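Local coordinates for protein flavodoxin (Methanosarcina acetivorans C2A, PDB 5WID) that binds flavin mononucleotide and, as expected of a flavodoxin, probably works as a small electron carrier, at residues A[4-9]-A[38-43]; A[51-56]-A[72-77]; A[84-89]-A[98-103]. All blocks are in the same frame, centred on the assembly; numbering follows the deposited sequence.

How the contacts relate
From the N terminus, strand 2-8 comes first, and contact 1 closes when the chain returns, after helix 13-27 and strand 31-36, to the turn that opens helix 42-47. Strand 50-58 then lies beside strand 2-8, with Val6 N and O probably hydrogen-bonded to Ala52 O and Gly54 N, and contact 2 ties it to the end of helix 64-76. Strand 83-90 follows next to it, and contact 3 joins it to helix 96-106. The three loops close in series; none nests or crosses. Together they fix three neighbouring strands to what packs on one face of the sheet, and each strand delivers a serine to FMN at its C-terminal end.

Contact 1 (A[4-9]-A[38-43]); sequences IVVYLS and YDVKLD. With FMN (flavin mononucleotide), chain D; ACT (acetate ion), chain F.
In the central sheet of the flavodoxin fold, Ile4 and Val6 of strand 2-8 face Val40, in the turn that leads into helix 42-47. The strand is an inner one, bonded to strand 31-36 on one side and to strand 50-58 on the other, and it runs into the phosphate-binding loop, where Ser9 OG donates to FMN O1P over 2.8 Å and also meets Gly12 N. The nearest touch is methyl against methyl: Ile4 CD1 lies 3.5 Å from Val40 CG2, the two side chains crossing at a slant. With CG1 of Ile4 opposite the backbone N (chi1 -177°), CD1 is carried away from the strand to the turn. Val40 uses its second branch two residues further along the strand, its CG1 resting 4.3 Å from Val6 CG1 in a looser approach. One valine thus spans two strand residues that share a face of the sheet. Phe69 of helix 64-76 touches both Val6 and Val40 and extends this apolar patch. Directly after it Lys41 takes the N-cap position of helix 42-47, its backbone N bonded to Glu44 OE1. Tyr7 starts out away from the turn, and its side chain touches Lys15 and Ala18 of helix 13-27 and Val34 of strand 31-36. Its OH donates to OXT of an acetate, probably from the crystallisation liquor, over 2.6 Å; the ion sits at the ring edge, near the ring plane. With an alanine in place of Tyr7, the acetate oxygen would lose its phenolic donor and a gap is likely to open beside Ala18 and Val34. Between strand and turn themselves only aliphatic carbons meet, consistent with a join that rests on shape and on burial of apolar surface, with no directional bond to set its geometry.

Contact 2 (A[51-56]-A[72-77]); sequences IAVGSS and ETLVAS. With FMN (flavin mononucleotide), chain D.
Ile51 holds CG1 opposite its carbonyl carbon (chi1 -60°) and extends it to CD1, while Leu74 turns CG opposite its backbone N (chi1 -175°), and these settings bring two methyl ends together between sheet and helix. The contact belongs to a beta-alpha-beta crossover of the flavodoxin fold: strand 50-58 leads, by way of the short strand 61-62, into helix 64-76 and on to strand 83-90, its parallel neighbour in the sheet. Ile51 CD1 lies 3.9 Å from Leu74 CD1, the two side chains lying alongside and running opposite ways. The other branch of Leu74 serves the next strand residue on this face, CD2 standing 4.4 Å from CG2 of Val53. The two methyls of Leu74 thus reach two strand residues whose side chains point toward the helix, all three residues being buried. The surroundings are equally apolar: Leu45 of helix 42-47 and Met109 touch Ile51, Met107 touches Leu74, and Ile100 and Met104 of helix 96-106 touch Val53. The carbonyl of Leu74 takes two donors from Ser77. Ser77 OG donates to Leu74 O over 2.7 Å, tilted 17° from the carbonyl plane, and Ser77 N donates to the same oxygen. Two bonds thus hold the backbone beneath the leucine. Ser77 is buried against Leu42 and Leu45, and its bond to Leu74 O gives the buried hydroxyl a partner. At the far end of the strand polar groups take over, next to the cofactor. Ser55 OG donates to Ser56 O over 2.8 Å, lying in the carbonyl plane, where it meets a lone pair, and Ser56 OG donates to the phosphate oxygen O2P of FMN at 2.7 Å.

Contact 3 (A[84-89]-A[98-103]); sequences GAAFGS and ILIAEK. With FMN (flavin mononucleotide), chain D.
Ala86 lays its single methyl against helix 96-106, CB lying 3.7 Å from Ile100 CG2 and the same distance from the backbone N of Ala101. This is the first half of a beta-alpha-beta unit of the flavodoxin fold, in which strand 83-90 is followed by helix 96-106 and then by strand 110-119. The helix segment runs back nearly antiparallel to the strand, at 163°, and the two axes approach to 7.2 Å. Small residues meet here: Ala86 CB and Ala101 CB are 3.9 Å apart. Ile100 flanks the methyl of Ala86 with its branch. CG1 lies opposite the carbonyl carbon (chi1 -69°) and runs on extended, which takes CD1 along the strand to 4.2 Å from the carbonyl O of Phe87, a plain van der Waals approach. On the other flank, Ala101 also touches Val111 and Val115 of strand 110-119, so the helix packs across both strands of the unit. Phe87 points away from the helix, and its side chain packs on Thr14, Ala18 and Ile21 of helix 13-27. Strand 83-90 is thus sandwiched between helices on its two faces. Gly88, next along, has backbone angles that would jam a CB against the carbonyl O of Phe87, reason enough for a glycine. Beyond it the strand reaches the cofactor. Ser89 N is hydrogen-bonded to Thr14 OG1, which joins two residues that each touch FMN, while the hydroxyl is held by His120 O. That same Ser89 OG accepts a hydrogen bond from the ribityl hydroxyl O4' of FMN at 2.7 Å.

Contact 1 (A[4-9]-A[38-43])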
loop_
_atom_site.group_PDB
_atom_site.type_symbol
_atom_site.label_atom_id
_atom_site.label_comp_id
_atom_site.label_asym_id
_atom_site.label_seq_id
_atom_site.Cartn_x
_atom_site.Cartn_y
_atom_site.Cartn_z
ATOM N N ILE A 4 8.176 0.212 -1.867
ATOM C CA ILE A 4 7.335 0.027 -3.039
ATOM C C ILE A 4 5.885 0.240 -2.620
ATOM O O ILE A 4 5.471 -0.217 -1.550
ATOM C CB ILE A 4 7.565 -1.356 -3.686
ATOM C CG1 ILE A 4 6.740 -1.522 -4.958
ATOM C CG2 ILE A 4 7.275 -2.489 -2.726
ATOM C CD1 ILE A 4 7.480 -2.373 -5.990
ATOM N N VAL A 5 5.145 1.002 -3.422
ATOM C CA VAL A 5 3.729 1.285 -3.179
ATOM C C VAL A 5 2.962 0.647 -4.333
ATOM O O VAL A 5 3.058 1.111 -5.476
ATOM C CB VAL A 5 3.434 2.788 -3.088
ATOM C CG1 VAL A 5 1.954 3.009 -2.741
ATOM C CG2 VAL A 5 4.374 3.491 -2.075
ATOM N N VAL A 6 2.231 -0.430 -4.043
ATOM C CA VAL A 6 1.564 -1.256 -5.051
ATOM C C VAL A 6 0.065 -1.050 -4.909
ATOM O O VAL A 6 -0.448 -1.073 -3.787
ATOM C CB VAL A 6 1.900 -2.749 -4.862
ATOM C CG1 VAL A 6 1.204 -3.604 -5.951
ATOM C CG2 VAL A 6 3.400 -2.970 -4.836
ATOM N N TYR A 7 -0.647 -0.900 -6.029
ATOM C CA TYR A 7 -2.071 -0.578 -5.915
ATOM C C TYR A 7 -2.889 -1.224 -7.029
ATOM O O TYR A 7 -2.383 -1.559 -8.107
ATOM C CB TYR A 7 -2.308 0.949 -5.923
ATOM C CG TYR A 7 -1.850 1.586 -7.206
ATOM C CD1 TYR A 7 -0.526 1.984 -7.376
ATOM C CD2 TYR A 7 -2.727 1.741 -8.276
ATOM C CE1 TYR A 7 -0.095 2.535 -8.573
ATOM C CE2 TYR A 7 -2.303 2.286 -9.480
ATOM C CZ TYR A 7 -0.984 2.681 -9.620
ATOM O OH TYR A 7 -0.549 3.230 -10.810
ATOM N N LEU A 8 -4.178 -1.392 -6.734
ATOM C CA LEU A 8 -5.215 -1.669 -7.720
ATOM C C LEU A 8 -6.194 -0.509 -7.681
ATOM O O LEU A 8 -6.638 -0.110 -6.599
ATOM C CB LEU A 8 -5.954 -2.979 -7.421
ATOM C CG LEU A 8 -6.983 -3.417 -8.475
ATOM C CD1 LEU A 8 -7.087 -4.951 -8.541
ATOM C CD2 LEU A 8 -8.364 -2.811 -8.175
ATOM N N SER A 9 -6.576 -0.000 -8.856
ATOM C CA SER A 9 -7.519 1.109 -8.902
ATOM C C SER A 9 -8.390 0.975 -10.139
ATOM O O SER A 9 -7.864 0.706 -11.221
ATOM C CB SER A 9 -6.762 2.450 -8.912
ATOM O OG SER A 9 -7.658 3.544 -8.813
ATOM N N TYR A 38 -0.414 -4.991 -11.409
ATOM C CA TYR A 38 -0.268 -5.748 -12.643
ATOM C C TYR A 38 1.157 -5.692 -13.175
ATOM O O TYR A 38 1.621 -6.652 -13.803
ATOM C CB TYR A 38 -1.253 -5.199 -13.679
ATOM C CG TYR A 38 -1.187 -5.915 -14.990
ATOM C CD1 TYR A 38 -1.609 -7.237 -15.103
ATOM C CD2 TYR A 38 -0.686 -5.281 -16.118
ATOM C CE1 TYR A 38 -1.537 -7.905 -16.313
ATOM C CE2 TYR A 38 -0.604 -5.945 -17.323
ATOM C CZ TYR A 38 -1.029 -7.250 -17.416
ATOM O OH TYR A 38 -0.947 -7.890 -18.631
ATOM N N ASP A 39 1.859 -4.580 -12.948
ATOM C CA ASP A 39 3.180 -4.377 -13.539
ATOM C C ASP A 39 4.331 -4.736 -12.612
ATOM O O ASP A 39 5.478 -4.791 -13.069
ATOM C CB ASP A 39 3.358 -2.919 -13.981
ATOM C CG ASP A 39 2.402 -2.527 -15.095
ATOM O OD1 ASP A 39 2.203 -3.341 -16.019
ATOM O OD2 ASP A 39 1.859 -1.413 -15.027
ATOM N N VAL A 40 4.073 -4.974 -11.343
ATOM C CA VAL A 40 5.180 -5.149 -10.409
ATOM C C VAL A 40 5.801 -6.531 -10.600
ATOM O O VAL A 40 5.124 -7.513 -10.937
ATOM C CB VAL A 40 4.695 -4.901 -8.962
ATOM C CG1 VAL A 40 3.761 -5.976 -8.529
ATOM C CG2 VAL A 40 5.883 -4.778 -8.013
ATOM N N LYS A 41 7.117 -6.598 -10.427
ATOM C CA LYS A 41 7.867 -7.839 -10.529
ATOM C C LYS A 41 8.114 -8.415 -9.143
ATOM O O LYS A 41 8.290 -7.676 -8.175
ATOM C CB LYS A 41 9.217 -7.623 -11.205
ATOM C CG LYS A 41 9.156 -7.066 -12.606
ATOM C CD LYS A 41 10.575 -6.790 -13.065
ATOM C CE LYS A 41 10.595 -6.068 -14.378
ATOM N NZ LYS A 41 10.610 -4.590 -14.178
ATOM N N LEU A 42 8.171 -9.746 -9.071
ATOM C CA LEU A 42 8.490 -10.406 -7.808
ATOM C C LEU A 42 9.780 -9.861 -7.206
ATOM O O LEU A 42 9.841 -9.570 -6.005
ATOM C CB LEU A 42 8.592 -11.917 -8.029
ATOM C CG LEU A 42 8.922 -12.742 -6.786
ATOM C CD1 LEU A 42 7.845 -12.550 -5.737
ATOM C CD2 LEU A 42 9.099 -14.223 -7.137
ATOM N N ASP A 43 10.823 -9.704 -8.030
ATOM C CA ASP A 43 12.099 -9.205 -7.517
ATOM C C ASP A 43 11.975 -7.812 -6.915
ATOM O O ASP A 43 12.724 -7.472 -5.992
ATOM C CB ASP A 43 13.160 -9.176 -8.622
ATOM C CG ASP A 43 13.715 -10.547 -8.936
ATOM O OD1 ASP A 43 14.268 -10.717 -10.040
ATOM O OD2 ASP A 43 13.612 -11.449 -8.077
HETATM N N1 FMN D . -17.357 0.776 -1.787
HETATM C C2 FMN D . -17.470 0.176 -0.556
HETATM O O2 FMN D . -17.079 0.774 0.451
HETATM N N3 FMN D . -18.020 -1.090 -0.445
HETATM C C4 FMN D . -18.446 -1.775 -1.553
HETATM O O4 FMN D . -18.921 -2.911 -1.406
HETATM C C4A FMN D . -18.342 -1.161 -2.804
HETATM N N5 FMN D . -18.776 -1.805 -3.944
HETATM C C5A FMN D . -18.669 -1.185 -5.174
HETATM C C6 FMN D . -19.125 -1.856 -6.308
HETATM C C7 FMN D . -19.023 -1.252 -7.551
HETATM C C7M FMN D . -19.520 -1.999 -8.762
HETATM C C8 FMN D . -18.483 0.026 -7.667
HETATM C C8M FMN D . -18.375 0.692 -9.011
HETATM C C9 FMN D . -18.029 0.705 -6.531
HETATM C C9A FMN D . -18.126 0.093 -5.286
HETATM N N10 FMN D . -17.678 0.742 -4.147
HETATM C C10 FMN D . -17.795 0.123 -2.915
HETATM C "C1'" FMN D . -17.110 2.122 -4.228
HETATM C "C2'" FMN D . -15.636 2.172 -4.625
HETATM O "O2'" FMN D . -14.796 1.512 -3.693
HETATM C "C3'" FMN D . -15.258 3.649 -4.684
HETATM O "O3'" FMN D . -15.926 4.244 -5.782
HETATM C "C4'" FMN D . -13.752 3.909 -4.778
HETATM O "O4'" FMN D . -13.559 5.306 -4.672
HETATM C "C5'" FMN D . -13.119 3.389 -6.071
HETATM O "O5'" FMN D . -11.722 3.612 -5.973
HETATM P P FMN D . -10.755 3.263 -7.207
HETATM O O1P FMN D . -9.349 3.251 -6.658
HETATM O O2P FMN D . -11.127 1.889 -7.728
HETATM O O3P FMN D . -10.931 4.322 -8.259
HETATM C C ACT F . -1.450 2.279 -13.894
HETATM O O ACT F . -2.079 1.510 -14.670
HETATM O OXT ACT F . -2.007 2.634 -12.820
HETATM C CH3 ACT F . -0.092 2.769 -14.247
#

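Contact 2 (A[51-56]-A[72-77])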
loop_
_atom_site.group_PDB
_atom_site.type_symbol
_atom_site.label_atom_id
_atom_site.label_comp_id
_atom_site.label_asym_id
_atom_site.label_seq_id
_atom_site.Cartn_x
_atom_site.Cartn_y
_atom_site.Cartn_z
ATOM N N ILE A 51 6.644 -2.383 1.978
ATOM C CA ILE A 51 5.685 -2.638 0.909
ATOM C C ILE A 51 4.334 -2.122 1.373
ATOM O O ILE A 51 3.768 -2.648 2.342
ATOM C CB ILE A 51 5.594 -4.132 0.553
ATOM C CG1 ILE A 51 6.960 -4.652 0.098
ATOM C CG2 ILE A 51 4.526 -4.356 -0.529
ATOM C CD1 ILE A 51 7.062 -6.196 0.055
ATOM N N ALA A 52 3.813 -1.105 0.681
ATOM C CA ALA A 52 2.470 -0.591 0.924
ATOM C C ALA A 52 1.561 -1.125 -0.175
ATOM O O ALA A 52 1.948 -1.142 -1.348
ATOM C CB ALA A 52 2.459 0.946 0.934
ATOM N N VAL A 53 0.378 -1.614 0.204
ATOM C CA VAL A 53 -0.537 -2.229 -0.755
ATOM C C VAL A 53 -1.905 -1.569 -0.630
ATOM O O VAL A 53 -2.430 -1.441 0.482
ATOM C CB VAL A 53 -0.652 -3.747 -0.538
ATOM C CG1 VAL A 53 -1.680 -4.359 -1.495
ATOM C CG2 VAL A 53 0.721 -4.427 -0.741
ATOM N N GLY A 54 -2.476 -1.170 -1.764
ATOM C CA GLY A 54 -3.760 -0.496 -1.771
ATOM C C GLY A 54 -4.725 -1.078 -2.784
ATOM O O GLY A 54 -4.338 -1.511 -3.867
ATOM N N SER A 55 -6.003 -1.077 -2.409
ATOM C CA SER A 55 -7.069 -1.490 -3.310
ATOM C C SER A 55 -8.343 -0.759 -2.936
ATOM O O SER A 55 -8.593 -0.490 -1.757
ATOM C CB SER A 55 -7.330 -3.005 -3.249
ATOM O OG SER A 55 -8.419 -3.368 -4.084
ATOM N N SER A 56 -9.183 -0.505 -3.934
ATOM C CA SER A 56 -10.524 -0.066 -3.605
ATOM C C SER A 56 -11.341 -1.256 -3.103
ATOM O O SER A 56 -10.893 -2.409 -3.131
ATOM C CB SER A 56 -11.189 0.604 -4.813
ATOM O OG SER A 56 -11.037 -0.201 -5.979
ATOM N N GLU A 72 -0.586 -14.980 -3.797
ATOM C CA GLU A 72 0.415 -15.674 -4.593
ATOM C C GLU A 72 1.727 -14.900 -4.636
ATOM O O GLU A 72 2.739 -15.357 -4.096
ATOM C CB GLU A 72 -0.136 -15.925 -6.003
ATOM C CG GLU A 72 -1.337 -16.858 -5.989
ATOM C CD GLU A 72 -2.024 -16.962 -7.331
ATOM O OE1 GLU A 72 -1.416 -16.577 -8.351
ATOM O OE2 GLU A 72 -3.183 -17.428 -7.358
ATOM N N THR A 73 1.714 -13.704 -5.224
ATOM C CA THR A 73 2.963 -12.992 -5.488
ATOM C C THR A 73 3.576 -12.425 -4.212
ATOM O O THR A 73 4.779 -12.575 -3.980
ATOM C CB THR A 73 2.730 -11.879 -6.508
ATOM O OG1 THR A 73 2.141 -12.442 -7.684
ATOM C CG2 THR A 73 4.048 -11.230 -6.896
ATOM N N LEU A 74 2.782 -11.726 -3.395
ATOM C CA LEU A 74 3.351 -11.129 -2.186
ATOM C C LEU A 74 3.858 -12.200 -1.223
ATOM O O LEU A 74 4.943 -12.061 -0.641
ATOM C CB LEU A 74 2.320 -10.227 -1.499
ATOM C CG LEU A 74 2.830 -9.449 -0.280
ATOM C CD1 LEU A 74 4.016 -8.541 -0.664
ATOM C CD2 LEU A 74 1.705 -8.617 0.359
ATOM N N VAL A 75 3.095 -13.283 -1.044
ATOM C CA VAL A 75 3.566 -14.382 -0.201
ATOM C C VAL A 75 4.878 -14.942 -0.740
ATOM O O VAL A 75 5.799 -15.239 0.029
ATOM C CB VAL A 75 2.488 -15.476 -0.082
ATOM C CG1 VAL A 75 3.053 -16.702 0.624
ATOM C CG2 VAL A 75 1.283 -14.952 0.679
ATOM N N ALA A 76 4.994 -15.071 -2.065
ATOM C CA ALA A 76 6.195 -15.659 -2.658
ATOM C C ALA A 76 7.421 -14.765 -2.512
ATOM O O ALA A 76 8.548 -15.248 -2.674
ATOM C CB ALA A 76 5.969 -15.960 -4.142
ATOM N N SER A 77 7.232 -13.481 -2.217
ATOM C CA SER A 77 8.344 -12.550 -2.063
ATOM C C SER A 77 9.014 -12.643 -0.699
ATOM O O SER A 77 9.957 -11.886 -0.442
ATOM C CB SER A 77 7.864 -11.117 -2.319
ATOM O OG SER A 77 7.131 -10.595 -1.217
HETATM N N1 FMN D . -17.357 0.776 -1.787
HETATM C C2 FMN D . -17.470 0.176 -0.556
HETATM O O2 FMN D . -17.079 0.774 0.451
HETATM N N3 FMN D . -18.020 -1.090 -0.445
HETATM C C4 FMN D . -18.446 -1.775 -1.553
HETATM O O4 FMN D . -18.921 -2.911 -1.406
HETATM C C4A FMN D . -18.342 -1.161 -2.804
HETATM N N5 FMN D . -18.776 -1.805 -3.944
HETATM C C5A FMN D . -18.669 -1.185 -5.174
HETATM C C6 FMN D . -19.125 -1.856 -6.308
HETATM C C7 FMN D . -19.023 -1.252 -7.551
HETATM C C7M FMN D . -19.520 -1.999 -8.762
HETATM C C8 FMN D . -18.483 0.026 -7.667
HETATM C C8M FMN D . -18.375 0.692 -9.011
HETATM C C9 FMN D . -18.029 0.705 -6.531
HETATM C C9A FMN D . -18.126 0.093 -5.286
HETATM N N10 FMN D . -17.678 0.742 -4.147
HETATM C C10 FMN D . -17.795 0.123 -2.915
HETATM C "C1'" FMN D . -17.110 2.122 -4.228
HETATM C "C2'" FMN D . -15.636 2.172 -4.625
HETATM O "O2'" FMN D . -14.796 1.512 -3.693
HETATM C "C3'" FMN D . -15.258 3.649 -4.684
HETATM O "O3'" FMN D . -15.926 4.244 -5.782
HETATM C "C4'" FMN D . -13.752 3.909 -4.778
HETATM O "O4'" FMN D . -13.559 5.306 -4.672
HETATM C "C5'" FMN D . -13.119 3.389 -6.071
HETATM O "O5'" FMN D . -11.722 3.612 -5.973
HETATM P P FMN D . -10.755 3.263 -7.207
HETATM O O1P FMN D . -9.349 3.251 -6.658
HETATM O O2P FMN D . -11.127 1.889 -7.728
HETATM O O3P FMN D . -10.931 4.322 -8.259
#

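Contact 3 (A[84-89]-A[98-103])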
loop_
_atom_site.group_PDB
_atom_site.type_symbol
_atom_site.label_atom_id
_atom_site.label_comp_id
_atom_site.label_asym_id
_atom_site.label_seq_id
_atom_site.Cartn_x
_atom_site.Cartn_y
_atom_site.Cartn_z
ATOM N N GLY A 84 5.028 -3.197 6.484
ATOM C CA GLY A 84 3.894 -3.135 5.581
ATOM C C GLY A 84 2.999 -1.940 5.850
ATOM O O GLY A 84 3.033 -1.372 6.946
ATOM N N ALA A 85 2.202 -1.547 4.855
ATOM C CA ALA A 85 1.186 -0.515 5.030
ATOM C C ALA A 85 0.021 -0.843 4.108
ATOM O O ALA A 85 0.207 -1.430 3.041
ATOM C CB ALA A 85 1.734 0.891 4.733
ATOM N N ALA A 86 -1.186 -0.455 4.518
ATOM C CA ALA A 86 -2.394 -0.820 3.791
ATOM C C ALA A 86 -3.250 0.419 3.578
ATOM O O ALA A 86 -3.374 1.246 4.489
ATOM C CB ALA A 86 -3.190 -1.897 4.565
ATOM N N PHE A 87 -3.855 0.544 2.388
ATOM C CA PHE A 87 -4.642 1.736 2.088
ATOM C C PHE A 87 -5.664 1.442 0.997
ATOM O O PHE A 87 -5.650 0.383 0.367
ATOM C CB PHE A 87 -3.750 2.923 1.674
ATOM C CG PHE A 87 -3.018 2.720 0.359
ATOM C CD1 PHE A 87 -1.849 1.982 0.317
ATOM C CD2 PHE A 87 -3.484 3.311 -0.814
ATOM C CE1 PHE A 87 -1.153 1.788 -0.885
ATOM C CE2 PHE A 87 -2.807 3.139 -2.021
ATOM C CZ PHE A 87 -1.638 2.375 -2.062
ATOM N N GLY A 88 -6.558 2.412 0.774
ATOM C CA GLY A 88 -7.477 2.310 -0.354
ATOM C C GLY A 88 -8.621 3.303 -0.318
ATOM O O GLY A 88 -8.918 3.876 0.730
ATOM N N SER A 89 -9.288 3.501 -1.450
ATOM C CA SER A 89 -10.470 4.352 -1.530
ATOM C C SER A 89 -11.716 3.477 -1.501
ATOM O O SER A 89 -11.683 2.316 -1.912
ATOM C CB SER A 89 -10.435 5.195 -2.809
ATOM O OG SER A 89 -11.595 5.995 -2.964
ATOM N N ILE A 98 -8.642 -2.911 5.386
ATOM C CA ILE A 98 -8.596 -3.720 6.604
ATOM C C ILE A 98 -8.165 -5.137 6.269
ATOM O O ILE A 98 -7.320 -5.733 6.951
ATOM C CB ILE A 98 -9.972 -3.736 7.301
ATOM C CG1 ILE A 98 -10.597 -2.347 7.319
ATOM C CG2 ILE A 98 -9.852 -4.340 8.703
ATOM C CD1 ILE A 98 -9.801 -1.371 8.066
ATOM N N LEU A 99 -8.775 -5.705 5.222
ATOM C CA LEU A 99 -8.457 -7.066 4.803
ATOM C C LEU A 99 -7.022 -7.180 4.310
ATOM O O LEU A 99 -6.358 -8.194 4.546
ATOM C CB LEU A 99 -9.436 -7.500 3.714
ATOM C CG LEU A 99 -10.864 -7.555 4.253
ATOM C CD1 LEU A 99 -11.859 -7.748 3.102
ATOM C CD2 LEU A 99 -11.006 -8.675 5.295
ATOM N N ILE A 100 -6.535 -6.157 3.609
ATOM C CA ILE A 100 -5.140 -6.145 3.177
ATOM C C ILE A 100 -4.217 -6.189 4.386
ATOM O O ILE A 100 -3.271 -6.980 4.440
ATOM C CB ILE A 100 -4.865 -4.902 2.306
ATOM C CG1 ILE A 100 -5.605 -5.037 0.969
ATOM C CG2 ILE A 100 -3.348 -4.696 2.128
ATOM C CD1 ILE A 100 -5.531 -3.778 0.128
ATOM N N ALA A 101 -4.472 -5.321 5.369
ATOM C CA ALA A 101 -3.651 -5.302 6.578
ATOM C C ALA A 101 -3.655 -6.653 7.278
ATOM O O ALA A 101 -2.606 -7.130 7.728
ATOM C CB ALA A 101 -4.150 -4.216 7.530
ATOM N N GLU A 102 -4.832 -7.280 7.398
ATOM C CA GLU A 102 -4.909 -8.579 8.060
ATOM C C GLU A 102 -4.092 -9.628 7.312
ATOM O O GLU A 102 -3.375 -10.423 7.931
ATOM C CB GLU A 102 -6.374 -9.007 8.194
ATOM C CG GLU A 102 -7.079 -8.339 9.362
ATOM C CD GLU A 102 -8.599 -8.405 9.276
ATOM O OE1 GLU A 102 -9.126 -9.280 8.554
ATOM O OE2 GLU A 102 -9.264 -7.580 9.945
ATOM N N LYS A 103 -4.179 -9.637 5.978
ATOM C CA LYS A 103 -3.367 -10.554 5.182
ATOM C C LYS A 103 -1.883 -10.326 5.417
ATOM O O LYS A 103 -1.121 -11.284 5.578
ATOM C CB LYS A 103 -3.670 -10.372 3.700
ATOM C CG LYS A 103 -4.620 -11.364 3.106
ATOM C CD LYS A 103 -4.592 -11.247 1.583
ATOM C CE LYS A 103 -5.918 -11.688 1.009
ATOM N NZ LYS A 103 -6.169 -13.090 1.370
HETATM N N1 FMN D . -17.357 0.776 -1.787
HETATM C C2 FMN D . -17.470 0.176 -0.556
HETATM O O2 FMN D . -17.079 0.774 0.451
HETATM N N3 FMN D . -18.020 -1.090 -0.445
HETATM C C4 FMN D . -18.446 -1.775 -1.553
HETATM O O4 FMN D . -18.921 -2.911 -1.406
HETATM C C4A FMN D . -18.342 -1.161 -2.804
HETATM N N5 FMN D . -18.776 -1.805 -3.944
HETATM C C5A FMN D . -18.669 -1.185 -5.174
HETATM C C6 FMN D . -19.125 -1.856 -6.308
HETATM C C7 FMN D . -19.023 -1.252 -7.551
HETATM C C7M FMN D . -19.520 -1.999 -8.762
HETATM C C8 FMN D . -18.483 0.026 -7.667
HETATM C C8M FMN D . -18.375 0.692 -9.011
HETATM C C9 FMN D . -18.029 0.705 -6.531
HETATM C C9A FMN D . -18.126 0.093 -5.286
HETATM N N10 FMN D . -17.678 0.742 -4.147
HETATM C C10 FMN D . -17.795 0.123 -2.915
HETATM C "C1'" FMN D . -17.110 2.122 -4.228
HETATM C "C2'" FMN D . -15.636 2.172 -4.625
HETATM O "O2'" FMN D . -14.796 1.512 -3.693
HETATM C "C3'" FMN D . -15.258 3.649 -4.684
HETATM O "O3'" FMN D . -15.926 4.244 -5.782
HETATM C "C4'" FMN D . -13.752 3.909 -4.778
HETATM O "O4'" FMN D . -13.559 5.306 -4.672
HETATM C "C5'" FMN D . -13.119 3.389 -6.071
HETATM O "O5'" FMN D . -11.722 3.612 -5.973
HETATM P P FMN D . -10.755 3.263 -7.207
HETATM O O1P FMN D . -9.349 3.251 -6.658
HETATM O O2P FMN D . -11.127 1.889 -7.728
HETATM O O3P FMN D . -10.931 4.322 -8.259
#